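Local structure of aldehyde dehydrogenase (Listeria monocytogenes, 3K9D) at residues A[11-16]-A[174-179]; A[37-42]-A[163-168]; A[52-57]-A[152-157]; A[196-201]-A[215-220]; A[274-279]-A[324-329]. The protein probably oxidises an aldehyde or oxo group, with NAD or NADP as electron acceptor. All coordinates share one frame; numbering follows the deposited sequence.

Interaction 1 (A[11-16]-A[174-179])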
# COMPACT_ATOMS: atom_id res chain seq x y z
N ILE A 11 6.91 26.75 0.09
CA ILE A 11 7.87 25.67 0.35
C ILE A 11 8.40 25.73 1.80
O ILE A 11 8.37 24.71 2.53
CB ILE A 11 9.07 25.71 -0.63
CG1 ILE A 11 8.61 25.40 -2.05
CG2 ILE A 11 10.15 24.70 -0.22
CD1 ILE A 11 9.54 25.93 -3.15
N GLN A 12 8.87 26.91 2.20
CA GLN A 12 9.34 27.13 3.57
C GLN A 12 8.29 26.71 4.60
O GLN A 12 8.61 26.01 5.56
CB GLN A 12 9.73 28.59 3.79
CG GLN A 12 10.41 28.85 5.15
CD GLN A 12 11.82 28.28 5.22
OE1 GLN A 12 12.77 28.93 4.77
NE2 GLN A 12 11.97 27.08 5.77
N GLU A 13 7.04 27.11 4.36
CA GLU A 13 5.95 26.83 5.30
C GLU A 13 5.75 25.35 5.50
O GLU A 13 5.65 24.87 6.61
CB GLU A 13 4.66 27.46 4.81
CG GLU A 13 3.66 27.67 5.93
CD GLU A 13 2.23 27.76 5.43
OE1 GLU A 13 2.01 27.89 4.20
OE2 GLU A 13 1.33 27.70 6.29
N VAL A 14 5.72 24.62 4.38
CA VAL A 14 5.53 23.18 4.35
C VAL A 14 6.62 22.40 5.13
O VAL A 14 6.31 21.51 5.92
CB VAL A 14 5.39 22.72 2.89
CG1 VAL A 14 5.51 21.24 2.76
CG2 VAL A 14 4.06 23.20 2.33
N ARG A 15 7.88 22.76 4.91
CA ARG A 15 8.99 22.24 5.71
C ARG A 15 8.86 22.54 7.23
O ARG A 15 9.15 21.67 8.04
CB ARG A 15 10.32 22.78 5.20
CG ARG A 15 10.64 22.43 3.75
CD ARG A 15 12.01 22.94 3.38
NE ARG A 15 12.28 22.92 1.95
CZ ARG A 15 13.34 23.49 1.37
NH1 ARG A 15 14.22 24.16 2.10
NH2 ARG A 15 13.51 23.41 0.05
N ASN A 16 8.39 23.73 7.58
CA ASN A 16 8.13 24.08 8.99
C ASN A 16 6.99 23.23 9.57
O ASN A 16 7.12 22.65 10.64
CB ASN A 16 7.81 25.57 9.17
CG ASN A 16 8.98 26.47 8.78
OD1 ASN A 16 10.14 26.07 8.85
ND2 ASN A 16 8.66 27.69 8.38
N CYS A 174 -2.21 22.87 8.48
CA CYS A 174 -2.64 23.08 7.11
C CYS A 174 -1.78 24.17 6.51
O CYS A 174 -1.50 25.17 7.18
CB CYS A 174 -4.11 23.54 7.11
SG CYS A 174 -4.93 23.63 5.50
N MET A 175 -1.34 23.97 5.26
CA MET A 175 -0.74 25.03 4.44
C MET A 175 -1.71 26.22 4.35
O MET A 175 -2.90 26.05 4.09
CB MET A 175 -0.45 24.53 3.02
CG MET A 175 0.46 23.30 2.93
SD MET A 175 0.45 22.53 1.30
CE MET A 175 0.83 23.96 0.29
N THR A 176 -1.18 27.42 4.57
CA THR A 176 -1.98 28.64 4.55
C THR A 176 -1.86 29.36 3.22
O THR A 176 -2.68 30.23 2.89
CB THR A 176 -1.58 29.59 5.70
OG1 THR A 176 -0.21 29.99 5.55
CG2 THR A 176 -1.77 28.90 7.04
N VAL A 177 -0.82 28.99 2.46
CA VAL A 177 -0.54 29.49 1.11
C VAL A 177 -0.52 28.31 0.11
O VAL A 177 0.50 27.60 0.01
CB VAL A 177 0.83 30.25 1.06
CG1 VAL A 177 1.06 30.84 -0.33
CG2 VAL A 177 0.92 31.33 2.13
N PRO A 178 -1.62 28.10 -0.63
CA PRO A 178 -1.68 26.99 -1.58
C PRO A 178 -0.85 27.27 -2.82
O PRO A 178 -1.12 28.23 -3.54
CB PRO A 178 -3.17 26.89 -1.95
CG PRO A 178 -3.88 27.90 -1.15
CD PRO A 178 -2.87 28.88 -0.63
N THR A 179 0.19 26.46 -3.04
CA THR A 179 0.95 26.50 -4.29
C THR A 179 1.19 25.07 -4.74
O THR A 179 1.20 24.15 -3.91
CB THR A 179 2.31 27.28 -4.20
OG1 THR A 179 3.26 26.56 -3.40
CG2 THR A 179 2.14 28.68 -3.63
O HOH W 1 2.36 26.64 1.97

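Interaction 2 (A[37-42]-A[163-168])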
# COMPACT_ATOMS: atom_id res chain seq x y z
N ASP A 37 -7.72 8.18 22.20
CA ASP A 37 -9.16 8.13 21.97
C ASP A 37 -9.89 9.33 22.55
O ASP A 37 -10.91 9.75 22.00
CB ASP A 37 -9.78 6.82 22.50
CG ASP A 37 -9.37 5.61 21.68
OD1 ASP A 37 -8.87 5.79 20.54
OD2 ASP A 37 -9.54 4.47 22.17
N THR A 38 -9.36 9.85 23.66
CA THR A 38 -9.80 11.11 24.25
C THR A 38 -9.67 12.29 23.28
O THR A 38 -10.58 13.10 23.17
CB THR A 38 -9.02 11.39 25.57
OG1 THR A 38 -9.43 10.44 26.57
CG2 THR A 38 -9.29 12.79 26.11
N ILE A 39 -8.55 12.37 22.58
CA ILE A 39 -8.32 13.41 21.57
C ILE A 39 -9.24 13.22 20.36
O ILE A 39 -9.84 14.19 19.89
CB ILE A 39 -6.84 13.42 21.12
CG1 ILE A 39 -5.94 13.86 22.28
CG2 ILE A 39 -6.63 14.31 19.89
CD1 ILE A 39 -4.54 13.23 22.23
N VAL A 40 -9.35 11.98 19.87
CA VAL A 40 -10.23 11.59 18.76
C VAL A 40 -11.69 12.04 19.02
O VAL A 40 -12.33 12.65 18.15
CB VAL A 40 -10.16 10.06 18.53
CG1 VAL A 40 -11.34 9.52 17.70
CG2 VAL A 40 -8.83 9.68 17.86
N LYS A 41 -12.18 11.76 20.22
CA LYS A 41 -13.54 12.15 20.65
C LYS A 41 -13.71 13.67 20.67
O LYS A 41 -14.77 14.19 20.28
CB LYS A 41 -13.86 11.50 22.00
CG LYS A 41 -14.94 12.17 22.89
CD LYS A 41 -16.35 11.70 22.57
CE LYS A 41 -17.18 11.57 23.84
NZ LYS A 41 -17.46 12.89 24.50
N ALA A 42 -12.67 14.39 21.10
CA ALA A 42 -12.69 15.86 21.12
C ALA A 42 -12.74 16.46 19.72
O ALA A 42 -13.37 17.50 19.50
CB ALA A 42 -11.50 16.38 21.86
N GLU A 163 -6.05 19.82 21.06
CA GLU A 163 -5.04 20.33 21.98
C GLU A 163 -5.53 20.49 23.41
O GLU A 163 -4.78 20.23 24.36
CB GLU A 163 -4.43 21.63 21.46
CG GLU A 163 -3.51 21.41 20.25
CD GLU A 163 -3.31 22.66 19.41
OE1 GLU A 163 -3.46 23.77 19.94
OE2 GLU A 163 -3.00 22.53 18.21
N LYS A 164 -6.79 20.89 23.56
CA LYS A 164 -7.46 20.99 24.86
C LYS A 164 -7.64 19.60 25.49
O LYS A 164 -7.62 19.45 26.73
CB LYS A 164 -8.82 21.72 24.70
CG LYS A 164 -9.56 22.01 25.98
CD LYS A 164 -10.67 23.02 25.80
CE LYS A 164 -11.27 23.41 27.15
NZ LYS A 164 -12.18 24.59 27.07
N ALA A 165 -7.82 18.59 24.65
CA ALA A 165 -7.91 17.19 25.06
C ALA A 165 -6.55 16.51 25.33
O ALA A 165 -6.51 15.34 25.73
CB ALA A 165 -8.67 16.41 24.00
N GLY A 166 -5.45 17.22 25.07
CA GLY A 166 -4.10 16.69 25.34
C GLY A 166 -3.14 16.58 24.16
O GLY A 166 -1.95 16.33 24.36
N CYS A 167 -3.66 16.74 22.95
CA CYS A 167 -2.86 16.63 21.74
C CYS A 167 -1.75 17.68 21.64
O CYS A 167 -1.97 18.86 21.94
CB CYS A 167 -3.77 16.71 20.51
SG CYS A 167 -3.00 16.35 18.94
N PRO A 168 -0.53 17.26 21.23
CA PRO A 168 0.57 18.19 21.00
C PRO A 168 0.24 19.19 19.89
O PRO A 168 -0.38 18.81 18.90
CB PRO A 168 1.70 17.28 20.51
CG PRO A 168 1.32 15.93 20.94
CD PRO A 168 -0.14 15.86 20.96

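Interaction 3 (A[52-57]-A[152-157])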
# COMPACT_ATOMS: atom_id res chain seq x y z
N GLU A 52 -22.79 23.31 10.91
CA GLU A 52 -23.47 24.35 10.15
C GLU A 52 -22.50 25.43 9.66
O GLU A 52 -22.54 25.81 8.50
CB GLU A 52 -24.59 24.96 10.99
CG GLU A 52 -25.69 23.96 11.36
CD GLU A 52 -26.78 23.84 10.30
OE1 GLU A 52 -26.75 24.59 9.30
OE2 GLU A 52 -27.69 23.00 10.48
N LYS A 53 -21.65 25.90 10.58
CA LYS A 53 -20.61 26.88 10.30
C LYS A 53 -19.72 26.52 9.11
O LYS A 53 -19.52 27.34 8.21
CB LYS A 53 -19.73 27.10 11.55
CG LYS A 53 -18.57 28.03 11.29
CD LYS A 53 -17.92 28.55 12.56
CE LYS A 53 -17.04 29.73 12.23
NZ LYS A 53 -16.13 30.07 13.36
N LEU A 54 -19.20 25.30 9.13
CA LEU A 54 -18.24 24.83 8.14
C LEU A 54 -18.90 24.52 6.80
O LEU A 54 -18.34 24.86 5.76
CB LEU A 54 -17.49 23.61 8.68
CG LEU A 54 -16.64 23.92 9.92
CD1 LEU A 54 -16.08 22.63 10.51
CD2 LEU A 54 -15.53 24.95 9.58
N ALA A 55 -20.07 23.88 6.84
CA ALA A 55 -20.90 23.67 5.63
C ALA A 55 -21.21 24.98 4.91
O ALA A 55 -21.04 25.05 3.70
CB ALA A 55 -22.20 22.97 5.99
N LYS A 56 -21.63 26.01 5.65
CA LYS A 56 -21.91 27.33 5.05
C LYS A 56 -20.66 28.00 4.47
O LYS A 56 -20.73 28.53 3.37
CB LYS A 56 -22.63 28.29 6.02
CG LYS A 56 -23.24 29.55 5.37
CD LYS A 56 -23.99 29.24 4.06
CE LYS A 56 -24.83 30.41 3.61
NZ LYS A 56 -24.84 30.59 2.14
N MET A 57 -19.54 27.96 5.21
CA MET A 57 -18.25 28.46 4.70
C MET A 57 -17.89 27.81 3.35
O MET A 57 -17.60 28.52 2.37
CB MET A 57 -17.11 28.26 5.72
CG MET A 57 -17.16 29.21 6.91
SD MET A 57 -15.76 29.11 8.07
CE MET A 57 -14.60 30.22 7.26
N LEU A 152 -8.97 25.86 6.40
CA LEU A 152 -8.20 26.47 7.47
C LEU A 152 -9.01 26.61 8.75
O LEU A 152 -8.51 26.29 9.82
CB LEU A 152 -7.65 27.84 7.06
CG LEU A 152 -6.40 27.91 6.18
CD1 LEU A 152 -6.04 29.36 5.92
CD2 LEU A 152 -5.24 27.19 6.86
N GLU A 153 -10.27 27.04 8.62
CA GLU A 153 -11.15 27.18 9.79
C GLU A 153 -11.59 25.84 10.41
O GLU A 153 -11.66 25.74 11.63
CB GLU A 153 -12.34 28.11 9.49
CG GLU A 153 -13.37 28.24 10.62
CD GLU A 153 -12.86 29.01 11.85
OE1 GLU A 153 -11.69 29.43 11.88
OE2 GLU A 153 -13.65 29.19 12.79
N THR A 154 -11.85 24.83 9.58
CA THR A 154 -12.02 23.43 10.04
C THR A 154 -10.79 22.94 10.81
O THR A 154 -10.91 22.34 11.89
CB THR A 154 -12.23 22.44 8.86
OG1 THR A 154 -13.21 22.97 7.97
CG2 THR A 154 -12.68 21.07 9.36
N VAL A 155 -9.61 23.19 10.25
CA VAL A 155 -8.35 22.82 10.88
C VAL A 155 -8.18 23.57 12.20
O VAL A 155 -7.88 22.94 13.22
CB VAL A 155 -7.13 23.02 9.94
CG1 VAL A 155 -5.80 22.93 10.73
CG2 VAL A 155 -7.17 22.00 8.83
N ARG A 156 -8.41 24.88 12.20
CA ARG A 156 -8.33 25.69 13.42
C ARG A 156 -9.23 25.15 14.54
O ARG A 156 -8.78 25.02 15.69
CB ARG A 156 -8.69 27.15 13.11
CG ARG A 156 -8.27 28.13 14.23
CD ARG A 156 -8.98 29.47 14.11
NE ARG A 156 -10.43 29.35 14.28
CZ ARG A 156 -11.07 29.40 15.45
NH1 ARG A 156 -10.39 29.56 16.58
NH2 ARG A 156 -12.40 29.29 15.48
N ILE A 157 -10.47 24.83 14.19
CA ILE A 157 -11.49 24.37 15.16
C ILE A 157 -11.16 23.00 15.78
O ILE A 157 -11.18 22.86 17.00
CB ILE A 157 -12.93 24.37 14.54
CG1 ILE A 157 -13.46 25.81 14.46
CG2 ILE A 157 -13.90 23.50 15.36
CD1 ILE A 157 -14.76 25.94 13.68

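Interaction 4 (A[196-201]-A[215-220])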
# COMPACT_ATOMS: atom_id res chain seq x y z
N LEU A 196 -2.36 10.72 1.63
CA LEU A 196 -3.77 10.50 1.29
C LEU A 196 -4.16 11.43 0.14
O LEU A 196 -4.34 12.64 0.33
CB LEU A 196 -4.70 10.70 2.48
CG LEU A 196 -4.49 9.73 3.65
CD1 LEU A 196 -5.35 10.12 4.86
CD2 LEU A 196 -4.79 8.33 3.20
N ALA A 197 -4.26 10.85 -1.04
CA ALA A 197 -4.32 11.60 -2.28
C ALA A 197 -5.77 11.66 -2.76
O ALA A 197 -6.18 10.85 -3.59
CB ALA A 197 -3.42 10.95 -3.32
N THR A 198 -6.53 12.60 -2.22
CA THR A 198 -7.92 12.82 -2.64
C THR A 198 -7.98 14.02 -3.60
O THR A 198 -7.72 15.17 -3.22
CB THR A 198 -8.86 13.02 -1.44
OG1 THR A 198 -8.64 11.97 -0.48
CG2 THR A 198 -10.32 13.00 -1.87
N GLY A 199 -8.30 13.73 -4.86
CA GLY A 199 -8.40 14.76 -5.89
C GLY A 199 -8.34 14.19 -7.29
O GLY A 199 -8.55 12.99 -7.48
N GLY A 200 -8.03 15.05 -8.26
CA GLY A 200 -8.00 14.69 -9.69
C GLY A 200 -6.92 13.71 -10.12
O GLY A 200 -6.00 13.42 -9.35
N SER A 201 -7.03 13.22 -11.36
CA SER A 201 -6.16 12.18 -11.90
C SER A 201 -4.68 12.56 -11.99
O SER A 201 -3.80 11.71 -11.83
CB SER A 201 -6.65 11.73 -13.27
OG SER A 201 -6.67 12.82 -14.18
N ILE A 215 -1.62 6.67 -1.15
CA ILE A 215 -2.86 5.99 -1.39
C ILE A 215 -3.81 6.92 -2.11
O ILE A 215 -4.20 7.97 -1.60
CB ILE A 215 -3.43 5.29 -0.12
CG1 ILE A 215 -4.95 5.16 -0.21
CG2 ILE A 215 -2.93 5.94 1.17
CD1 ILE A 215 -5.54 4.67 1.04
N GLY A 216 -4.15 6.51 -3.33
CA GLY A 216 -4.91 7.35 -4.24
C GLY A 216 -6.35 6.96 -4.42
O GLY A 216 -6.78 5.87 -4.05
N VAL A 217 -7.11 7.89 -4.97
CA VAL A 217 -8.49 7.64 -5.36
C VAL A 217 -8.51 7.58 -6.89
O VAL A 217 -7.49 7.80 -7.54
CB VAL A 217 -9.45 8.73 -4.82
CG1 VAL A 217 -9.35 8.81 -3.28
CG2 VAL A 217 -9.15 10.09 -5.45
N GLY A 218 -9.66 7.26 -7.47
CA GLY A 218 -9.80 7.33 -8.92
C GLY A 218 -11.06 8.13 -9.26
O GLY A 218 -11.82 8.49 -8.36
N PRO A 219 -11.28 8.41 -10.56
CA PRO A 219 -12.53 9.03 -11.00
C PRO A 219 -13.69 8.06 -10.78
O PRO A 219 -13.55 6.86 -11.07
CB PRO A 219 -12.31 9.27 -12.49
CG PRO A 219 -10.83 9.17 -12.71
CD PRO A 219 -10.36 8.17 -11.70
N GLY A 220 -14.78 8.56 -10.21
CA GLY A 220 -16.01 7.78 -10.05
C GLY A 220 -16.93 7.94 -11.25
O GLY A 220 -17.35 9.04 -11.58

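Interaction 5 (A[274-279]-A[324-329])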
# COMPACT_ATOMS: atom_id res chain seq x y z
N GLN A 274 -40.91 11.36 -10.38
CA GLN A 274 -40.11 11.78 -9.23
C GLN A 274 -39.22 13.00 -9.48
O GLN A 274 -38.40 13.38 -8.63
CB GLN A 274 -39.27 10.60 -8.74
CG GLN A 274 -40.06 9.51 -8.05
CD GLN A 274 -39.17 8.55 -7.25
OE1 GLN A 274 -38.31 8.97 -6.49
NE2 GLN A 274 -39.40 7.26 -7.41
N GLY A 275 -39.35 13.60 -10.66
CA GLY A 275 -38.77 14.93 -10.93
C GLY A 275 -37.64 15.02 -11.94
O GLY A 275 -37.09 16.10 -12.16
N ALA A 276 -37.29 13.89 -12.57
CA ALA A 276 -36.26 13.87 -13.62
C ALA A 276 -36.76 14.43 -14.95
O ALA A 276 -37.91 14.19 -15.37
CB ALA A 276 -35.72 12.48 -13.80
N HIS A 277 -35.88 15.19 -15.60
CA HIS A 277 -36.13 15.77 -16.91
C HIS A 277 -35.22 15.17 -17.97
O HIS A 277 -33.99 15.30 -17.91
CB HIS A 277 -35.92 17.28 -16.88
CG HIS A 277 -36.36 17.98 -18.13
ND1 HIS A 277 -37.66 17.93 -18.58
CD2 HIS A 277 -35.68 18.75 -19.01
CE1 HIS A 277 -37.76 18.65 -19.69
NE2 HIS A 277 -36.57 19.17 -19.96
N PHE A 278 -35.85 14.51 -18.93
CA PHE A 278 -35.18 13.87 -20.04
C PHE A 278 -34.97 14.89 -21.15
O PHE A 278 -35.91 15.58 -21.58
CB PHE A 278 -35.99 12.67 -20.53
CG PHE A 278 -35.90 11.48 -19.63
CD1 PHE A 278 -34.96 10.48 -19.87
CD2 PHE A 278 -36.73 11.36 -18.52
CE1 PHE A 278 -34.87 9.37 -19.03
CE2 PHE A 278 -36.65 10.26 -17.68
CZ PHE A 278 -35.72 9.26 -17.94
N LEU A 279 -33.72 15.01 -21.58
CA LEU A 279 -33.33 15.94 -22.60
C LEU A 279 -33.70 15.36 -23.94
O LEU A 279 -33.72 14.14 -24.10
CB LEU A 279 -31.82 16.19 -22.52
CG LEU A 279 -31.37 16.91 -21.26
CD1 LEU A 279 -29.89 17.18 -21.33
CD2 LEU A 279 -32.13 18.22 -21.10
N VAL A 324 -32.85 16.41 -11.99
CA VAL A 324 -31.67 15.94 -12.74
C VAL A 324 -31.97 16.05 -14.24
O VAL A 324 -33.14 15.99 -14.67
CB VAL A 324 -31.27 14.43 -12.47
CG1 VAL A 324 -30.64 14.20 -11.07
CG2 VAL A 324 -32.43 13.48 -12.72
N LEU A 325 -30.92 16.18 -15.03
CA LEU A 325 -31.02 16.17 -16.46
C LEU A 325 -30.51 14.83 -16.94
O LEU A 325 -29.43 14.41 -16.55
CB LEU A 325 -30.23 17.33 -17.08
CG LEU A 325 -30.72 18.73 -16.67
CD1 LEU A 325 -29.79 19.81 -17.22
CD2 LEU A 325 -32.17 18.97 -17.11
N ILE A 326 -31.32 14.16 -17.76
CA ILE A 326 -30.99 12.83 -18.28
C ILE A 326 -30.93 12.81 -19.82
O ILE A 326 -31.89 13.18 -20.51
CB ILE A 326 -31.96 11.74 -17.75
CG1 ILE A 326 -32.17 11.90 -16.24
CG2 ILE A 326 -31.44 10.33 -18.06
CD1 ILE A 326 -32.92 10.73 -15.57
N ALA A 327 -29.79 12.36 -20.33
CA ALA A 327 -29.55 12.24 -21.75
C ALA A 327 -29.41 10.77 -22.10
O ALA A 327 -28.59 10.07 -21.51
CB ALA A 327 -28.27 12.97 -22.12
N GLU A 328 -30.23 10.31 -23.03
CA GLU A 328 -30.06 8.96 -23.55
C GLU A 328 -28.73 8.89 -24.30
O GLU A 328 -28.32 9.84 -24.98
CB GLU A 328 -31.25 8.54 -24.42
CG GLU A 328 -32.51 8.22 -23.58
CD GLU A 328 -33.63 7.60 -24.37
OE1 GLU A 328 -33.42 6.55 -25.02
OE2 GLU A 328 -34.75 8.14 -24.32
N GLU A 329 -28.03 7.77 -24.11
CA GLU A 329 -26.71 7.57 -24.70
C GLU A 329 -26.60 6.16 -25.29
O GLU A 329 -27.27 5.23 -24.82
CB GLU A 329 -25.63 7.81 -23.63
CG GLU A 329 -24.19 7.71 -24.13
CD GLU A 329 -23.89 8.69 -25.23
OE1 GLU A 329 -23.79 9.89 -24.92
OE2 GLU A 329 -23.74 8.27 -26.40

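Interaction 1 (A[11-16]-A[174-179])
Glu13, on helix 6-28, lays its carboxylate against the backbone and hydroxyl of Thr176 in the loop that follows strand 172-174. Its chain runs nearly straight out from the helix, CG anti to the backbone N (chi1 -158°), and crosses the Thr176 side chain at about a right angle. OE2 takes two bonds: Thr176 OG1 donates to it over 2.9 Å from above the carboxylate plane, and Thr176 N reaches its syn lone pair at 3.1 Å. A weak second branch joins the same Thr176 N to Glu13 OE1 at 3.2 Å. One water, 2.6 Å from Glu13 OE1 and 2.9 Å from Val177 O, carries the grip one residue further. With hydroxyl, amide and water all directed at it, the carboxylate is probably fixed in rotation and stabilised as an anion.

Beneath this polar layer, Met175 folds back at chi3 (53°), and its CG, SD and CE all lie near Val14 CG2, the closest being CG at 3.7 Å. Through one glutamate and one valine, the N-terminal helix is thus tied to the beta-alpha connection between strand 172-174 of the mixed sheet and helix 180-188.

Interaction 2 (A[37-42]-A[163-168])
Apolar packing of a helix flank against a helix end joins Ile39 and Ala42 to Ala165 and Cys167, where helix 33-49 passes the C-terminal end of helix 148-164 in the outer part of the fold. No hydrogen bond crosses between the two segments; the contact between them is one of apolar packing. Ala165 sits at its middle: the CA atoms of Ile39 and Ala165 come within 5.2 Å, an approach consistent with the small side chain of Ala165. Its CB meets Ala42 CB methyl to methyl at 3.5 Å, and also lies 3.9 Å from Ile39 CA, close against the helix backbone. Thr38 adds its methyl at the rim, with CG2 3.8 Å from Ala165 O, while its OG1 bonds back to Gln34 O in its own helix.

Helix 148-164 ends in a Schellman motif, with Gly166 as the residue of positive phi (121°) and Gly166 N bonded to Glu163 O. That turn swings the chain round so that Cys167 faces helix 33-49 as well. Ile39 lies against the turn and the chain that leaves it. Its two branches divide the work: CG1 stands anti to the carbonyl carbon (chi1 -67°) and sends CD1 to Cys167 N at 3.7 Å, whereas CG2 rests on Cys167 CB at 3.8 Å. Behind these residues, Ile133 of helix 121-134 and Met31 pack on Ile39, and Pro168 continues the apolar surface onto Ala24 and Leu28 of helix 6-28.

Interaction 3 (A[52-57]-A[152-157])
Lys53 NZ meets Glu153 OE2 at 2.7 Å in a salt bridge between two nearly antiparallel helices, the axes of segments 52-57 and 152-157 being 162° apart. The extended lysine crosses the glutamate at about a right angle and arrives on the anti side of OE2, tilted out of the carboxylate plane. Arg156, one turn on, takes the syn sides: it grips side-on, NE to OE1 at 2.7 Å and NH2 to OE2 at 3.0 Å, both oxygens close to its guanidinium plane. Lys53 NZ and Arg156 NH2 reach OE2 from opposite faces; the carboxylate between them probably eases the repulsion of the two cations, whose NZ and NH2 are 4.4 Å apart. Glu153 bends at chi2 (70°) to place its acid group there.

Beneath lies a layer of mostly aliphatic groups. Met57 SD rests on Glu153 CG at 3.6 Å, and Leu54 CD2 sits 3.4 Å from Thr154 OG1, a hydroxyl bonded to Ala150 O in the preceding turn.

Further out, Glu160 holds Arg156 NH1 in a second salt bridge. Helix 121-134 packs under Leu54 and Thr154 through Thr122, and helix 148-164 turns Leu152 and Val155 to Cys174 of strand 172-174.

Interaction 4 (A[196-201]-A[215-220])
With CG anti to the carbonyl carbon (chi1 -63°), Leu196 carries its CD2 branch over to Ile215 CG2, 3.6 Å away. In Ile215, CG1 is anti to the backbone N (chi1 153°), and the CG2 methyl makes the touch. The two side chains lie side by side, pointing the same way from one face of the sheet.

Ala197 pairs next with Gly216, where a CA-CA distance of 4.7 Å brings the chains close, and the Ala197 CB points to the other face. That CB lies 3.5 Å from Ile215 O and is covered by Val204 and Ala207 of helix 201-207. The backbone pairing is parallel: Ala197 N donates to Ile215 O at 2.9 Å and is nearly straight at 166°, while the return bond from Val217 N to Ala197 O is weak at 3.4 Å. These strands belong to a beta-alpha-beta unit, strand 192-197, helix 201-207 and strand 214-216, at one end of a branch of the mixed sheet and near the centre of the chain.

Past the weak bond the strands give way to loops. Val217 lies between the diverging chains, its CG2 methyl set 3.6 Å from both Ala197 O and Gly199 O. Thr198 turns away from this pairing, and its OG1 is held by Lys128 and Thr419. Gly199 and Gly200 then lead into the helix, Gly200 standing at its N-cap position. On the other chain segment, Gly216 N is bonded to the Tyr208 hydroxyl and Gly216 O to that of Ser428.

Interaction 5 (A[274-279]-A[324-329])
Leu279 N donates to Ile326 O over 2.8 Å, the shortest of three backbone bonds that join two parallel strands, and its 173° angle makes it almost straight. His277 supplies the other two: its N bonds to Val324 O at 3.0 Å, and its O accepts from Ile326 N at 2.9 Å. One residue thus bonds to both neighbours of Leu325, the regular pattern of parallel pairing. The same His277 O and Ile326 O also receive CA-H...O contacts, from Leu325 CA and Phe278 CA respectively.

Side chains sort to the two faces. Ile326 is central to one of them: its CB stands over the Phe278 ring, offset toward the rim, in a CH-pi contact 4.2 Å from the centroid. The two side chains run alongside each other, and the branches of the isoleucine part company. CG2, anti to the backbone N, meets Phe278 CE1 at 3.7 Å, while CD1 reaches Ala276 CB, also at 3.7 Å.

Strand 276-278 lies at one edge, within this chain, of a seven-stranded parallel alpha/beta sheet, consistent with the catalytic domain of the aldehyde dehydrogenase fold, and strand 324-328 is next in, hydrogen-bonded on its far side to strand 346-352. On the opposite face Leu325 CD2 lies at the edge of the His277 ring, in its plane, and 4.1 Å from Leu279 CD2. Helix 261-273 covers Ala276 and Phe278 through Phe271, and ends in a Schellman motif at Gly275 that turns the chain into the edge strand.

Overall arrangement
From the N terminus, helix 6-28 opens the widest loop, which interaction 1 closes at the turn after strand 172-174. Interaction 2 is nested inside it, and interaction 3 inside interaction 2; both use helix 148-164, one at its end and one along its length, to bind the successive helices 33-49 and 51-62. Interactions 1 and 3 touch each other. Interactions 4 and 5 follow in series, each closing a shorter loop of its own. Interaction 4 belongs to the mixed sheet, whereas interaction 5 lies in the separate parallel sheet, its centre about 44 Å from that of interaction 1 and across the chain's centre.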